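Local coordinates for Beta/gamma crystallin 'Greek key' domain-containing protein (Methanosaeta thermophila PT, PDB 5HT7) that binds transition-metal ions such as iron(II) and assembles as a trimer of betagamma-crystallin domains, at residues 19-25 with 76-81. Numbering follows the deposited sequence.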
loop_
_atom_site.group_PDB
_atom_site.type_symbol
_atom_site.label_atom_id
_atom_site.label_comp_id
_atom_site.label_asym_id
_atom_site.label_seq_id
_atom_site.Cartn_x
_atom_site.Cartn_y
_atom_site.Cartn_z
ATOM N N GLU A 19 5.741 10.969 4.502
ATOM C CA GLU A 19 6.278 12.177 5.149
ATOM C C GLU A 19 5.269 12.895 6.035
ATOM O O GLU A 19 5.553 13.167 7.200
ATOM C CB GLU A 19 6.825 13.148 4.104
ATOM C CG GLU A 19 8.200 12.768 3.592
ATOM C CD GLU A 19 9.216 12.711 4.706
ATOM O OE1 GLU A 19 9.300 13.697 5.473
ATOM O OE2 GLU A 19 9.919 11.684 4.819
ATOM N N SER A 20 4.094 13.209 5.495
ATOM C CA SER A 20 3.065 13.854 6.302
ATOM C C SER A 20 1.722 13.802 5.630
ATOM O O SER A 20 1.622 13.503 4.435
ATOM C CB SER A 20 3.429 15.318 6.570
ATOM O OG SER A 20 3.579 16.012 5.346
ATOM N N ASP A 21 0.686 14.094 6.411
ATOM C CA ASP A 21 -0.643 14.326 5.871
ATOM C C ASP A 21 -1.296 15.408 6.707
ATOM O O ASP A 21 -1.576 15.188 7.883
ATOM C CB ASP A 21 -1.484 13.043 5.882
ATOM C CG ASP A 21 -2.785 13.193 5.108
ATOM O OD1 ASP A 21 -3.299 14.329 5.010
ATOM O OD2 ASP A 21 -3.298 12.177 4.583
ATOM N N ALA A 22 -1.540 16.574 6.105
ATOM C CA ALA A 22 -2.073 17.706 6.854
ATOM C C ALA A 22 -3.577 17.598 7.071
ATOM O O ALA A 22 -4.158 18.407 7.783
ATOM C CB ALA A 22 -1.739 19.037 6.140
ATOM N N ASP A 23 -4.213 16.603 6.459
ATOM C CA ASP A 23 -5.668 16.508 6.528
ATOM C C ASP A 23 -6.125 15.083 6.238
ATOM O O ASP A 23 -6.660 14.816 5.167
ATOM C CB ASP A 23 -6.283 17.496 5.537
ATOM C CG ASP A 23 -7.711 17.893 5.879
ATOM O OD1 ASP A 23 -8.249 17.480 6.922
ATOM O OD2 ASP A 23 -8.290 18.653 5.080
ATOM N N VAL A 24 -5.892 14.175 7.184
ATOM C CA VAL A 24 -6.216 12.758 6.982
ATOM C C VAL A 24 -7.701 12.588 6.655
ATOM O O VAL A 24 -8.072 11.811 5.763
ATOM C CB VAL A 24 -5.856 11.901 8.218
ATOM C CG1 VAL A 24 -6.424 10.489 8.072
ATOM C CG2 VAL A 24 -4.354 11.838 8.424
ATOM N N GLY A 25 -8.542 13.367 7.332
ATOM C CA GLY A 25 -9.988 13.262 7.174
ATOM C C GLY A 25 -10.540 13.776 5.856
ATOM O O GLY A 25 -11.726 13.624 5.565
ATOM N N ILE A 76 -7.278 10.913 14.000
ATOM C CA ILE A 76 -6.032 11.510 13.529
ATOM C C ILE A 76 -6.355 12.553 12.473
ATOM O O ILE A 76 -6.709 12.224 11.338
ATOM C CB ILE A 76 -5.064 10.446 12.953
ATOM C CG1 ILE A 76 -4.772 9.371 14.008
ATOM C CG2 ILE A 76 -3.771 11.099 12.470
ATOM C CD1 ILE A 76 -3.836 8.260 13.521
ATOM N N GLY A 77 -6.256 13.824 12.844
ATOM C CA GLY A 77 -6.564 14.872 11.898
ATOM C C GLY A 77 -5.397 15.129 10.967
ATOM O O GLY A 77 -5.583 15.582 9.839
ATOM N N SER A 78 -4.191 14.872 11.458
ATOM C CA SER A 78 -2.981 15.049 10.664
ATOM C C SER A 78 -1.836 14.293 11.329
ATOM O O SER A 78 -1.940 13.889 12.493
ATOM C CB SER A 78 -2.624 16.537 10.514
ATOM O OG SER A 78 -2.429 17.144 11.778
ATOM N N MET A 79 -0.754 14.084 10.588
ATOM C CA MET A 79 0.430 13.441 11.147
ATOM C C MET A 79 1.640 13.761 10.291
ATOM O O MET A 79 1.511 14.037 9.101
ATOM C CB MET A 79 0.244 11.922 11.261
ATOM C CG MET A 79 -0.186 11.242 9.976
ATOM S SD MET A 79 -0.682 9.517 10.236
ATOM C CE MET A 79 0.783 8.806 10.906
ATOM N N LYS A 80 2.816 13.730 10.898
ATOM C CA LYS A 80 4.036 14.057 10.171
ATOM C C LYS A 80 5.254 13.411 10.814
ATOM O O LYS A 80 5.303 13.187 12.024
ATOM C CB LYS A 80 4.239 15.579 10.075
ATOM C CG LYS A 80 4.986 16.212 11.241
ATOM C CD LYS A 80 5.687 17.530 10.843
ATOM C CE LYS A 80 6.751 17.307 9.757
ATOM N NZ LYS A 80 7.859 18.329 9.744
ATOM N N ARG A 81 6.227 13.102 9.971
ATOM C CA ARG A 81 7.488 12.542 10.405
ATOM C C ARG A 81 8.317 13.658 11.018
ATOM O O ARG A 81 8.510 14.693 10.391
ATOM C CB ARG A 81 8.209 11.907 9.217
ATOM C CG ARG A 81 9.373 11.030 9.585
ATOM C CD ARG A 81 10.034 10.463 8.343
ATOM N NE ARG A 81 11.327 9.882 8.678
ATOM C CZ ARG A 81 12.149 9.319 7.802
ATOM N NH1 ARG A 81 11.812 9.251 6.522
ATOM N NH2 ARG A 81 13.304 8.819 8.213
HETATM O O HOH W 1 -8.216 15.665 8.799
#
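I76 meets V24 through both backbone and side chain: its carbonyl O lies 3.3 Å from V24 CB, while its CG2 touches V24 CG2 at 4.2 Å. With CG1 anti to the backbone N (chi1 170°), V24 CG2 falls beside that N and is directed at I76 CG2, with M79 CG and S78 CA close by. G77 O takes two donors. V24 N reaches it at 3.0 Å from well above the carbonyl plane, and a water bound to D23 OD1 and G25 N donates to it as well. S78 presses its CB against D21 O at 3.1 Å, whereas its hydroxyl turns to E49 O and F52 N. At M79 the pairing becomes regular: an antiparallel hydrogen-bonded pair with D21, D21 N to M79 O (2.8 Å) being the straighter of its two bonds. D21 OD1 accepts from D23 N, an Asx turn that rounds the chain off just past the strand, before V24 N returns to G77 O. K80 and S20 form the non-hydrogen-bonded pair, their CB atoms 3.6 Å apart. R81 N hydrogen-bonds to E19 O, and its extended side chain carries NH1 to E19 OE2 in a long salt bridge (3.5 Å), carboxylate and guanidinium planes 41° apart; NE hydrogen-bonds to S83 O. Strand 20-21, third of the first Greek key, crosses to the sheet of the second and pairs there with its last strand, 78-81, the exchange that defines the betagamma-crystallin domain. Strand 78-81 lies between 20-21 and 44-47, with a classic beta bulge at G77 and S78 opposite Y47. I76 and M79 pack on L4 of strand 3-5 in the other sheet, while D21 makes salt bridges through OD1 to R11 of the second subunit and through OD2 to K15.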